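Local coordinates for protein BugD (Bordetella pertussis Tohama I, PDB 2F5X) that binds aspartic acid in the cleft of a periplasmic solute-binding fold and probably serves as the receptor of a tripartite tricarboxylate-type uptake system, at residues 79-84 / 148-153; 88-93 / 307-312; 141-146 / 169-174; 155-160 / 233-238. All coordinates share one frame; numbering follows the deposited sequence.

How the contacts relate
From the N terminus, strand 76-81 brings residues 79-84 to helix 150-162, where contact 1 closes a loop of some sixty residues at the bound aspartic acid. The loop at 88-93 then waits for the C-terminal tail, so contact 2 ties nearly the whole remaining chain shut; contacts 3 and 4 nest inside it, and contact 1 crosses it. Contact 3 pairs strands 141-144 and 167-170 on either side, in sequence, of helix 150-162, and crosses contacts 1 and 4. Contact 4 opens after contact 1 has closed and sets the same helix against the approach to strand 236-244, a sheet neighbour of strand 76-81.

Contact 1: residues 79-84 / 148-153; sequences LMHAGF and GAASHL. With ASP (aspartic acid), chain D.
His81, at the end of strand 76-81, meets Ala149 and Ala150 at the start of helix 150-162, with the side-chain carboxylate of the bound aspartic acid between them. Its CG sits between the backbone N and the carbonyl carbon (chi1 61°), which brings ND1 round to its own backbone: Gly83 N donates to it at 2.9 Å, in the ring plane. With ND1 used as acceptor, NE2 is left to donate to ligand OD2 at 2.7 Å. One face of the imidazole carries the methyl of Ala150, a CH-pi contact with CB 4.2 Å from the ring centroid. Gly83 comes next, its CA lying 3.1 Å from Gly148 O, so the two backbones touch directly. On the helix side, Ala150 N also grips OD2, at 2.8 Å, while Ser151 holds OD1 twice, through N at 2.8 Å and OG at 2.7 Å. Ala149, the N-cap residue, lays its CB against the same carboxylate. The two backbone N-H groups lie in the first turn of the helix, whose dipole would probably add to the attraction. Seating a ligand carboxylate on a helix N terminus is a recurrent device of periplasmic binding proteins, used here in the aspartic acid pocket.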
loop_
_atom_site.group_PDB
_atom_site.type_symbol
_atom_site.label_atom_id
_atom_site.label_comp_id
_atom_site.label_asym_id
_atom_site.label_seq_id
_atom_site.Cartn_x
_atom_site.Cartn_y
_atom_site.Cartn_z
ATOM N N LEU A 79 1.291 3.157 -10.615
ATOM C CA LEU A 79 0.695 3.553 -9.345
ATOM C C LEU A 79 1.190 2.569 -8.304
ATOM O O LEU A 79 0.878 1.378 -8.363
ATOM C CB LEU A 79 -0.839 3.575 -9.385
ATOM C CG LEU A 79 -1.410 4.033 -8.026
ATOM C CD1 LEU A 79 -1.329 5.577 -7.838
ATOM C CD2 LEU A 79 -2.811 3.524 -7.811
HETATM N N MSE A 80 1.987 3.063 -7.369
HETATM C CA MSE A 80 2.611 2.197 -6.379
HETATM C C MSE A 80 2.658 2.909 -5.033
HETATM O O MSE A 80 2.651 4.135 -4.975
HETATM C CB MSE A 80 4.020 1.792 -6.859
HETATM C CG MSE A 80 4.781 0.792 -5.962
HETATM SE SE MSE A 80 3.772 -0.815 -5.481
HETATM C CE MSE A 80 5.038 -1.515 -4.147
ATOM N N HIS A 81 2.717 2.126 -3.963
ATOM C CA HIS A 81 2.692 2.660 -2.612
ATOM C C HIS A 81 4.065 2.647 -1.946
ATOM O O HIS A 81 5.079 2.414 -2.617
ATOM C CB HIS A 81 1.619 1.949 -1.777
ATOM C CG HIS A 81 1.824 0.472 -1.617
ATOM N ND1 HIS A 81 3.031 -0.087 -1.245
ATOM C CD2 HIS A 81 0.953 -0.558 -1.735
ATOM C CE1 HIS A 81 2.893 -1.397 -1.141
ATOM N NE2 HIS A 81 1.641 -1.710 -1.434
ATOM N N ALA A 82 4.090 2.909 -0.638
ATOM C CA ALA A 82 5.323 3.007 0.150
ATOM C C ALA A 82 6.266 1.805 0.007
ATOM O O ALA A 82 7.460 1.912 0.306
ATOM C CB ALA A 82 4.987 3.246 1.631
ATOM N N GLY A 83 5.735 0.668 -0.435
ATOM C CA GLY A 83 6.562 -0.496 -0.742
ATOM C C GLY A 83 7.644 -0.178 -1.761
ATOM O O GLY A 83 8.695 -0.822 -1.781
ATOM N N PHE A 84 7.384 0.823 -2.608
ATOM C CA PHE A 84 8.394 1.362 -3.521
ATOM C C PHE A 84 9.658 1.725 -2.753
ATOM O O PHE A 84 10.762 1.535 -3.256
ATOM C CB PHE A 84 7.826 2.623 -4.192
ATOM C CG PHE A 84 8.718 3.246 -5.223
ATOM C CD1 PHE A 84 8.520 2.983 -6.580
ATOM C CD2 PHE A 84 9.714 4.152 -4.852
ATOM C CE1 PHE A 84 9.329 3.602 -7.550
ATOM C CE2 PHE A 84 10.532 4.764 -5.809
ATOM C CZ PHE A 84 10.340 4.491 -7.156
ATOM N N GLY A 148 8.308 -6.582 0.549
ATOM C CA GLY A 148 8.145 -5.314 -0.157
ATOM C C GLY A 148 6.741 -4.730 -0.094
ATOM O O GLY A 148 6.549 -3.563 -0.425
ATOM N N ALA A 149 5.756 -5.528 0.319
ATOM C CA ALA A 149 4.365 -5.066 0.375
ATOM C C ALA A 149 4.104 -4.218 1.618
ATOM O O ALA A 149 4.895 -4.230 2.563
ATOM C CB ALA A 149 3.404 -6.268 0.339
ATOM N N ALA A 150 2.977 -3.507 1.622
ATOM C CA ALA A 150 2.532 -2.753 2.797
ATOM C C ALA A 150 2.242 -3.725 3.938
ATOM O O ALA A 150 2.644 -3.505 5.088
ATOM C CB ALA A 150 1.277 -1.937 2.456
ATOM N N SER A 151 1.553 -4.813 3.605
ATOM C CA SER A 151 1.220 -5.840 4.581
ATOM C C SER A 151 2.473 -6.541 5.094
ATOM O O SER A 151 2.481 -7.055 6.208
ATOM C CB SER A 151 0.235 -6.857 3.983
ATOM O OG SER A 151 0.717 -7.379 2.753
ATOM N N HIS A 152 3.530 -6.557 4.281
ATOM C CA HIS A 152 4.815 -7.107 4.717
ATOM C C HIS A 152 5.492 -6.196 5.741
ATOM O O HIS A 152 5.974 -6.672 6.777
ATOM C CB HIS A 152 5.746 -7.359 3.528
ATOM C CG HIS A 152 7.160 -7.653 3.932
ATOM N ND1 HIS A 152 8.173 -6.727 3.818
ATOM C CD2 HIS A 152 7.720 -8.766 4.468
ATOM C CE1 HIS A 152 9.295 -7.250 4.283
ATOM N NE2 HIS A 152 9.048 -8.489 4.682
ATOM N N LEU A 153 5.536 -4.895 5.443
ATOM C CA LEU A 153 6.109 -3.913 6.361
ATOM C C LEU A 153 5.391 -3.949 7.714
ATOM O O LEU A 153 6.027 -4.089 8.768
ATOM C CB LEU A 153 6.050 -2.501 5.752
ATOM C CG LEU A 153 6.344 -1.334 6.716
ATOM C CD1 LEU A 153 7.786 -1.423 7.265
ATOM C CD2 LEU A 153 6.115 -0.012 6.029
HETATM N N ASP D . -1.320 -2.692 -1.648
HETATM C CA ASP D . -1.225 -4.147 -1.968
HETATM C C ASP D . -2.364 -4.601 -2.869
HETATM O O ASP D . -2.712 -5.797 -2.894
HETATM C CB ASP D . -1.215 -4.976 -0.691
HETATM C CG ASP D . 0.025 -4.746 0.135
HETATM O OD1 ASP D . 0.038 -5.198 1.303
HETATM O OD2 ASP D . 1.027 -4.129 -0.309
HETATM O OXT ASP D . -2.929 -3.755 -3.562
#

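Contact 2: residues 88-93 / 307-312; sequences PSLYKN and AGVEKQ
Gln312 O, one oxygen of the C-terminal carboxylate, is gripped by Lys92 N at 2.9 Å in a nearly straight bond (165° at the hydrogen) and by water 5, which donates to it at 2.7 Å and accepts from Asn93 N. Tyr91 adds a CA-H...O contact to the same oxygen. In return, Gln312 N donates to Leu90 O at 3.0 Å, reaching it from above the carbonyl plane; water 3 joins this carbonyl to Glu310 O. Water 2 likewise bridges Ser89 O and Val309 O, so two loops without regular secondary structure are laced together by backbone and solvent. Lys311 lies extended over the first segment: CG is 3.4 Å from Ser89 O and CE 3.3 Å from Pro88 O, and its CB meets CG of Lys92 at an angle. The chain carries NZ to water 4, which accepts from it at 3.0 Å and donates to Lys92 O. On the inner side the contact turns apolar, Leu90 CD2 touching Val309 CG1 at 3.7 Å. The tail leaves helix 286-306 through a Schellman motif at Gly308 and runs over the loop that follows helix 83-86. Phe304 of helix 286-306 backs Ser89, Leu90 and Val309, Leu90 also packs on His152 of helix 150-162, and Tyr91 OH is hydrogen-bonded to Ile147 O.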
loop_
_atom_site.group_PDB
_atom_site.type_symbol
_atom_site.label_atom_id
_atom_site.label_comp_id
_atom_site.label_asym_id
_atom_site.label_seq_id
_atom_site.Cartn_x
_atom_site.Cartn_y
_atom_site.Cartn_z
ATOM N N PRO A 88 13.971 -1.490 -1.858
ATOM C CA PRO A 88 15.422 -1.300 -1.992
ATOM C C PRO A 88 16.237 -1.733 -0.772
ATOM O O PRO A 88 17.444 -1.952 -0.923
ATOM C CB PRO A 88 15.555 0.208 -2.236
ATOM C CG PRO A 88 14.235 0.590 -2.854
ATOM C CD PRO A 88 13.239 -0.219 -2.054
ATOM N N SER A 89 15.607 -1.868 0.396
ATOM C CA SER A 89 16.293 -2.367 1.592
ATOM C C SER A 89 16.040 -3.852 1.825
ATOM O O SER A 89 16.556 -4.429 2.782
ATOM C CB SER A 89 15.861 -1.579 2.834
ATOM O OG SER A 89 16.200 -0.215 2.684
ATOM N N LEU A 90 15.245 -4.468 0.952
ATOM C CA LEU A 90 14.792 -5.844 1.171
ATOM C C LEU A 90 15.306 -6.796 0.109
ATOM O O LEU A 90 15.338 -8.010 0.313
ATOM C CB LEU A 90 13.260 -5.886 1.198
ATOM C CG LEU A 90 12.623 -5.163 2.392
ATOM C CD1 LEU A 90 11.113 -4.954 2.165
ATOM C CD2 LEU A 90 12.903 -5.924 3.697
ATOM N N TYR A 91 15.680 -6.237 -1.034
ATOM C CA TYR A 91 16.218 -7.010 -2.147
ATOM C C TYR A 91 17.573 -6.465 -2.539
ATOM O O TYR A 91 17.754 -5.251 -2.648
ATOM C CB TYR A 91 15.302 -6.909 -3.369
ATOM C CG TYR A 91 13.952 -7.550 -3.198
ATOM C CD1 TYR A 91 13.775 -8.909 -3.444
ATOM C CD2 TYR A 91 12.849 -6.800 -2.792
ATOM C CE1 TYR A 91 12.535 -9.510 -3.298
ATOM C CE2 TYR A 91 11.598 -7.389 -2.636
ATOM C CZ TYR A 91 11.455 -8.747 -2.889
ATOM O OH TYR A 91 10.240 -9.351 -2.756
ATOM N N LYS A 92 18.517 -7.371 -2.772
ATOM C CA LYS A 92 19.817 -7.001 -3.307
ATOM C C LYS A 92 19.653 -6.281 -4.640
ATOM O O LYS A 92 20.342 -5.296 -4.903
ATOM C CB LYS A 92 20.710 -8.233 -3.460
ATOM C CG LYS A 92 21.062 -8.863 -2.124
ATOM C CD LYS A 92 22.245 -9.796 -2.228
ATOM C CE LYS A 92 22.709 -10.233 -0.852
ATOM N NZ LYS A 92 23.434 -11.533 -0.923
ATOM N N ASN A 93 18.735 -6.776 -5.466
ATOM C CA ASN A 93 18.316 -6.062 -6.666
ATOM C C ASN A 93 16.813 -6.108 -6.872
ATOM O O ASN A 93 16.276 -7.080 -7.420
ATOM C CB ASN A 93 19.025 -6.563 -7.917
ATOM C CG ASN A 93 18.830 -5.628 -9.120
ATOM O OD1 ASN A 93 18.112 -4.603 -9.056
ATOM N ND2 ASN A 93 19.480 -5.975 -10.226
ATOM N N ALA A 307 15.697 -4.614 12.977
ATOM C CA ALA A 307 14.938 -5.855 13.075
ATOM C C ALA A 307 15.742 -7.063 12.585
ATOM O O ALA A 307 15.250 -8.197 12.618
ATOM C CB ALA A 307 13.633 -5.721 12.300
ATOM N N GLY A 308 16.975 -6.817 12.135
ATOM C CA GLY A 308 17.834 -7.857 11.584
ATOM C C GLY A 308 17.371 -8.398 10.240
ATOM O O GLY A 308 17.785 -9.479 9.811
ATOM N N VAL A 309 16.521 -7.633 9.563
ATOM C CA VAL A 309 15.992 -8.050 8.270
ATOM C C VAL A 309 16.938 -7.547 7.186
ATOM O O VAL A 309 17.100 -6.336 7.003
ATOM C CB VAL A 309 14.568 -7.516 8.051
ATOM C CG1 VAL A 309 14.086 -7.802 6.619
ATOM C CG2 VAL A 309 13.612 -8.129 9.083
ATOM N N GLU A 310 17.577 -8.483 6.494
ATOM C CA GLU A 310 18.606 -8.147 5.523
ATOM C C GLU A 310 18.094 -8.289 4.095
ATOM O O GLU A 310 17.038 -8.884 3.858
ATOM C CB GLU A 310 19.843 -9.025 5.729
ATOM C CG GLU A 310 20.267 -9.181 7.185
ATOM C CD GLU A 310 20.716 -7.882 7.820
ATOM O OE1 GLU A 310 21.337 -7.048 7.120
ATOM O OE2 GLU A 310 20.451 -7.695 9.030
ATOM N N LYS A 311 18.847 -7.729 3.151
ATOM C CA LYS A 311 18.540 -7.860 1.728
ATOM C C LYS A 311 18.711 -9.301 1.265
ATOM O O LYS A 311 19.637 -9.998 1.706
ATOM C CB LYS A 311 19.453 -6.966 0.897
ATOM C CG LYS A 311 19.293 -5.485 1.125
ATOM C CD LYS A 311 20.242 -4.749 0.205
ATOM C CE LYS A 311 20.203 -3.257 0.405
ATOM N NZ LYS A 311 21.192 -2.613 -0.504
ATOM N N GLN A 312 17.827 -9.746 0.379
ATOM C CA GLN A 312 17.928 -11.093 -0.200
ATOM C C GLN A 312 17.734 -11.120 -1.713
ATOM O O GLN A 312 17.507 -10.088 -2.345
ATOM C CB GLN A 312 16.981 -12.083 0.492
ATOM C CG GLN A 312 15.503 -11.750 0.456
ATOM C CD GLN A 312 14.652 -12.875 1.024
ATOM O OE1 GLN A 312 13.934 -13.547 0.281
ATOM N NE2 GLN A 312 14.742 -13.094 2.339
ATOM O OXT GLN A 312 17.824 -12.183 -2.341
HETATM O O HOH W 1 19.085 -2.828 -2.984
HETATM O O HOH W 2 17.926 -4.387 5.229
HETATM O O HOH W 3 14.522 -9.192 2.751
HETATM O O HOH W 4 22.106 -4.058 -3.000
HETATM O O HOH W 5 17.462 -9.385 -4.964
#

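Contact 3: residues 141-146 / 169-174; sequences SLANAG and IPYKGT. With ASP (aspartic acid), chain D.
The Tyr171 ring receives Asn144 O at its edge, in plane, with CD2 3.5 Å away, while the methyl of Ala143 approaches CE2 obliquely at 3.9 Å. The phenol oxygen is hydrogen-bonded beyond the strands, to Asp180 OD2. Asn144 brings OD1 alongside Pro170, 3.7 Å from its CB; chi1 of 65° folds the amide back toward the following backbone, where OD1 accepts from Gly146 N, 48° out of the amide plane, in an Asx turn. Strands 141-144 and 167-170 run parallel here, the two strands of a beta-alpha-beta unit whose helix is 150-162, with Ala143 and Ile169 on one sheet face and Asn144 and Pro170 on the other. Ile169 N donates to Leu142 O almost head-on at 2.8 Å, Asn144 N to Ile169 O at 3.0 Å, and Tyr171 N to Asn144 O at 2.8 Å, the last bond being the most bent. Ile169 CD1 also touches Ser141 CB. Past the strand ends both segments turn to the aspartic acid pocket. Ala145 CB packs on Gly173 CA at 3.6 Å; Gly173 is the N-cap of helix 174-182, and Thr174 N donates to O of the ligand's alpha-carboxylate at 3.0 Å. Thr174 CG2 lies beside the ligand side chain, its OG1 being hydrogen-bonded to Asp191 OD1.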
loop_
_atom_site.group_PDB
_atom_site.type_symbol
_atom_site.label_atom_id
_atom_site.label_comp_id
_atom_site.label_asym_id
_atom_site.label_seq_id
_atom_site.Cartn_x
_atom_site.Cartn_y
_atom_site.Cartn_z
ATOM N N SER A 141 -0.847 -18.449 11.491
ATOM C CA SER A 141 -0.290 -18.004 10.217
ATOM C C SER A 141 -0.586 -16.531 9.965
ATOM O O SER A 141 -1.696 -16.039 10.232
ATOM C CB SER A 141 -0.849 -18.842 9.057
ATOM O OG SER A 141 -2.263 -18.786 9.031
ATOM N N LEU A 142 0.422 -15.841 9.444
ATOM C CA LEU A 142 0.318 -14.439 9.089
ATOM C C LEU A 142 0.366 -14.336 7.569
ATOM O O LEU A 142 1.223 -14.952 6.938
ATOM C CB LEU A 142 1.492 -13.669 9.705
ATOM C CG LEU A 142 1.682 -12.200 9.319
ATOM C CD1 LEU A 142 0.600 -11.336 9.955
ATOM C CD2 LEU A 142 3.068 -11.733 9.750
ATOM N N ALA A 143 -0.557 -13.568 6.988
ATOM C CA ALA A 143 -0.570 -13.343 5.547
ATOM C C ALA A 143 0.052 -11.997 5.205
ATOM O O ALA A 143 -0.131 -11.028 5.939
ATOM C CB ALA A 143 -2.010 -13.389 5.024
ATOM N N ASN A 144 0.783 -11.940 4.091
ATOM C CA ASN A 144 1.148 -10.653 3.483
ATOM C C ASN A 144 1.159 -10.758 1.954
ATOM O O ASN A 144 0.873 -11.823 1.395
ATOM C CB ASN A 144 2.476 -10.100 4.033
ATOM C CG ASN A 144 3.687 -10.970 3.685
ATOM O OD1 ASN A 144 3.741 -11.599 2.629
ATOM N ND2 ASN A 144 4.671 -10.990 4.582
ATOM N N ALA A 145 1.478 -9.654 1.286
ATOM C CA ALA A 145 1.466 -9.621 -0.174
ATOM C C ALA A 145 2.896 -9.656 -0.745
ATOM O O ALA A 145 3.174 -9.085 -1.809
ATOM C CB ALA A 145 0.668 -8.391 -0.686
ATOM N N GLY A 146 3.782 -10.343 -0.022
ATOM C CA GLY A 146 5.164 -10.572 -0.444
ATOM C C GLY A 146 6.127 -9.556 0.146
ATOM O O GLY A 146 5.708 -8.467 0.537
ATOM N N ILE A 169 2.703 -16.329 5.039
ATOM C CA ILE A 169 2.276 -16.777 3.723
ATOM C C ILE A 169 2.144 -15.578 2.787
ATOM O O ILE A 169 1.302 -14.705 3.022
ATOM C CB ILE A 169 0.930 -17.543 3.812
ATOM C CG1 ILE A 169 1.020 -18.709 4.810
ATOM C CG2 ILE A 169 0.509 -18.038 2.420
ATOM C CD1 ILE A 169 -0.332 -19.262 5.230
ATOM N N PRO A 170 2.976 -15.517 1.746
ATOM C CA PRO A 170 2.915 -14.414 0.778
ATOM C C PRO A 170 1.942 -14.662 -0.391
ATOM O O PRO A 170 1.843 -15.791 -0.916
ATOM C CB PRO A 170 4.360 -14.326 0.278
ATOM C CG PRO A 170 4.797 -15.788 0.238
ATOM C CD PRO A 170 4.070 -16.461 1.429
ATOM N N TYR A 171 1.216 -13.606 -0.757
ATOM C CA TYR A 171 0.253 -13.611 -1.860
ATOM C C TYR A 171 0.625 -12.515 -2.858
ATOM O O TYR A 171 1.448 -11.652 -2.548
ATOM C CB TYR A 171 -1.156 -13.334 -1.324
ATOM C CG TYR A 171 -1.704 -14.417 -0.420
ATOM C CD1 TYR A 171 -2.575 -15.379 -0.918
ATOM C CD2 TYR A 171 -1.364 -14.466 0.935
ATOM C CE1 TYR A 171 -3.097 -16.380 -0.089
ATOM C CE2 TYR A 171 -1.868 -15.465 1.768
ATOM C CZ TYR A 171 -2.740 -16.414 1.250
ATOM O OH TYR A 171 -3.241 -17.399 2.060
ATOM N N LYS A 172 0.010 -12.533 -4.041
ATOM C CA LYS A 172 0.282 -11.514 -5.061
ATOM C C LYS A 172 -0.436 -10.196 -4.785
ATOM O O LYS A 172 -0.401 -9.274 -5.603
ATOM C CB LYS A 172 -0.080 -12.037 -6.456
ATOM C CG LYS A 172 0.928 -13.044 -6.996
ATOM C CD LYS A 172 0.462 -13.619 -8.331
ATOM C CE LYS A 172 1.585 -14.377 -9.036
ATOM N NZ LYS A 172 2.440 -15.187 -8.118
ATOM N N GLY A 173 -1.121 -10.128 -3.652
ATOM C CA GLY A 173 -1.849 -8.936 -3.249
ATOM C C GLY A 173 -2.685 -9.281 -2.039
ATOM O O GLY A 173 -2.824 -10.462 -1.707
ATOM N N THR A 174 -3.236 -8.282 -1.359
ATOM C CA THR A 174 -4.119 -8.629 -0.234
ATOM C C THR A 174 -5.554 -8.943 -0.630
ATOM O O THR A 174 -6.339 -9.335 0.228
ATOM C CB THR A 174 -4.093 -7.586 0.896
ATOM O OG1 THR A 174 -4.346 -6.286 0.341
ATOM C CG2 THR A 174 -2.688 -7.514 1.513
HETATM N N ASP D . -1.320 -2.692 -1.648
HETATM C CA ASP D . -1.225 -4.147 -1.968
HETATM C C ASP D . -2.364 -4.601 -2.869
HETATM O O ASP D . -2.712 -5.797 -2.894
HETATM C CB ASP D . -1.215 -4.976 -0.691
HETATM C CG ASP D . 0.025 -4.746 0.135
HETATM O OD1 ASP D . 0.038 -5.198 1.303
HETATM O OD2 ASP D . 1.027 -4.129 -0.309
HETATM O OXT ASP D . -2.929 -3.755 -3.562
#

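Contact 4: residues 155-160 / 233-238; sequences GTMLVE and FEVGIW
Met157, a selenomethionine on helix 150-162, sets its terminal methyl over the centre of the Phe233 ring in a Met-aromatic contact that joins the helix to the segment leading into strand 236-244. CE stands 3.9 Å from the ring centroid and only 8° off the normal, a CH-pi approach straight onto the face; SE lies farther off, above the same face at 5.2 Å. The side chain bends at its last torsion (chi3 58°), which folds the methyl back over the ring. Phe233 answers by presenting its rim to the helix: CE1 is 3.7 Å from Met157 CB, and the backbone N of Leu158 lies at the edge, near the ring plane. CZ makes a looser contact with Leu158 CB. Two residues on, Val235 points toward the helix and meets the selenomethionine tip to tip, its CG2 touching both SE and CE. The side chains that carry the contact, Met157, Leu158, Phe233 and Val235, are apolar. Leu303 of helix 286-306 also packs on Met157, while Met113 of strand 102-117 touches Val235 and Cys154 touches Phe233. Between side chains the closest approach is Met157 SE to Val235 CG2, 3.5 Å.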
loop_
_atom_site.group_PDB
_atom_site.type_symbol
_atom_site.label_atom_id
_atom_site.label_comp_id
_atom_site.label_asym_id
_atom_site.label_seq_id
_atom_site.Cartn_x
_atom_site.Cartn_y
_atom_site.Cartn_z
ATOM N N GLY A 155 3.387 -6.275 8.896
ATOM C CA GLY A 155 3.558 -7.599 9.477
ATOM C C GLY A 155 4.902 -7.755 10.171
ATOM O O GLY A 155 4.984 -8.349 11.252
ATOM N N THR A 156 5.949 -7.202 9.565
ATOM C CA THR A 156 7.282 -7.256 10.153
ATOM C C THR A 156 7.281 -6.494 11.470
ATOM O O THR A 156 7.795 -6.980 12.485
ATOM C CB THR A 156 8.332 -6.653 9.175
ATOM O OG1 THR A 156 8.483 -7.535 8.050
ATOM C CG2 THR A 156 9.713 -6.640 9.812
HETATM N N MSE A 157 6.683 -5.306 11.454
HETATM C CA MSE A 157 6.607 -4.481 12.654
HETATM C C MSE A 157 5.801 -5.183 13.744
HETATM O O MSE A 157 6.150 -5.130 14.929
HETATM C CB MSE A 157 6.015 -3.114 12.315
HETATM C CG MSE A 157 6.966 -2.277 11.475
HETATM SE SE MSE A 157 6.092 -0.694 10.807
HETATM C CE MSE A 157 5.554 0.092 12.526
ATOM N N LEU A 158 4.734 -5.862 13.337
ATOM C CA LEU A 158 3.866 -6.542 14.289
ATOM C C LEU A 158 4.589 -7.695 14.989
ATOM O O LEU A 158 4.580 -7.771 16.217
ATOM C CB LEU A 158 2.585 -7.033 13.603
ATOM C CG LEU A 158 1.581 -7.771 14.502
ATOM C CD1 LEU A 158 1.035 -6.867 15.621
ATOM C CD2 LEU A 158 0.435 -8.348 13.666
ATOM N N VAL A 159 5.237 -8.577 14.224
ATOM C CA VAL A 159 5.918 -9.712 14.854
ATOM C C VAL A 159 7.104 -9.257 15.699
ATOM O O VAL A 159 7.397 -9.840 16.743
ATOM C CB VAL A 159 6.322 -10.830 13.850
ATOM C CG1 VAL A 159 5.088 -11.353 13.120
ATOM C CG2 VAL A 159 7.410 -10.361 12.860
ATOM N N GLU A 160 7.758 -8.186 15.271
ATOM C CA GLU A 160 8.845 -7.619 16.068
ATOM C C GLU A 160 8.338 -7.062 17.401
ATOM O O GLU A 160 8.948 -7.301 18.447
ATOM C CB GLU A 160 9.608 -6.556 15.268
ATOM C CG GLU A 160 10.447 -7.155 14.141
ATOM C CD GLU A 160 11.705 -7.869 14.622
ATOM O OE1 GLU A 160 12.236 -7.522 15.702
ATOM O OE2 GLU A 160 12.172 -8.777 13.910
ATOM N N PHE A 233 4.442 2.860 16.815
ATOM C CA PHE A 233 3.921 1.927 15.823
ATOM C C PHE A 233 2.959 2.682 14.916
ATOM O O PHE A 233 1.739 2.679 15.136
ATOM C CB PHE A 233 3.216 0.742 16.489
ATOM C CG PHE A 233 3.039 -0.449 15.586
ATOM C CD1 PHE A 233 3.729 -1.628 15.840
ATOM C CD2 PHE A 233 2.183 -0.395 14.481
ATOM C CE1 PHE A 233 3.562 -2.743 15.022
ATOM C CE2 PHE A 233 2.019 -1.497 13.643
ATOM C CZ PHE A 233 2.710 -2.676 13.916
ATOM N N GLU A 234 3.520 3.333 13.904
ATOM C CA GLU A 234 2.742 4.156 12.991
ATOM C C GLU A 234 3.101 3.768 11.573
ATOM O O GLU A 234 4.290 3.704 11.221
ATOM C CB GLU A 234 3.035 5.643 13.234
ATOM C CG GLU A 234 2.368 6.213 14.482
ATOM C CD GLU A 234 3.258 7.182 15.252
ATOM O OE1 GLU A 234 4.152 7.807 14.635
ATOM O OE2 GLU A 234 3.054 7.332 16.481
ATOM N N VAL A 235 2.077 3.455 10.775
ATOM C CA VAL A 235 2.262 3.118 9.367
ATOM C C VAL A 235 1.186 3.786 8.544
ATOM O O VAL A 235 -0.006 3.492 8.711
ATOM C CB VAL A 235 2.147 1.593 9.077
ATOM C CG1 VAL A 235 2.567 1.296 7.627
ATOM C CG2 VAL A 235 2.964 0.774 10.045
ATOM N N GLY A 236 1.612 4.680 7.659
ATOM C CA GLY A 236 0.725 5.272 6.672
ATOM C C GLY A 236 1.219 4.920 5.285
ATOM O O GLY A 236 2.360 5.250 4.905
ATOM N N ILE A 237 0.371 4.242 4.517
ATOM C CA ILE A 237 0.793 3.766 3.205
ATOM C C ILE A 237 0.496 4.839 2.162
ATOM O O ILE A 237 -0.599 4.889 1.583
ATOM C CB ILE A 237 0.124 2.409 2.899
ATOM C CG1 ILE A 237 0.531 1.370 3.965
ATOM C CG2 ILE A 237 0.493 1.896 1.490
ATOM C CD1 ILE A 237 2.044 1.114 4.116
ATOM N N TRP A 238 1.467 5.727 1.962
ATOM C CA TRP A 238 1.347 6.725 0.912
ATOM C C TRP A 238 1.465 6.020 -0.433
ATOM O O TRP A 238 2.075 4.947 -0.541
ATOM C CB TRP A 238 2.410 7.829 1.050
ATOM C CG TRP A 238 3.828 7.308 1.123
ATOM C CD1 TRP A 238 4.542 7.020 2.255
ATOM C CD2 TRP A 238 4.700 7.040 0.019
ATOM N NE1 TRP A 238 5.802 6.574 1.921
ATOM C CE2 TRP A 238 5.931 6.587 0.555
ATOM C CE3 TRP A 238 4.570 7.144 -1.381
ATOM C CZ2 TRP A 238 7.021 6.232 -0.255
ATOM C CZ3 TRP A 238 5.661 6.794 -2.191
ATOM C CH2 TRP A 238 6.865 6.335 -1.621
#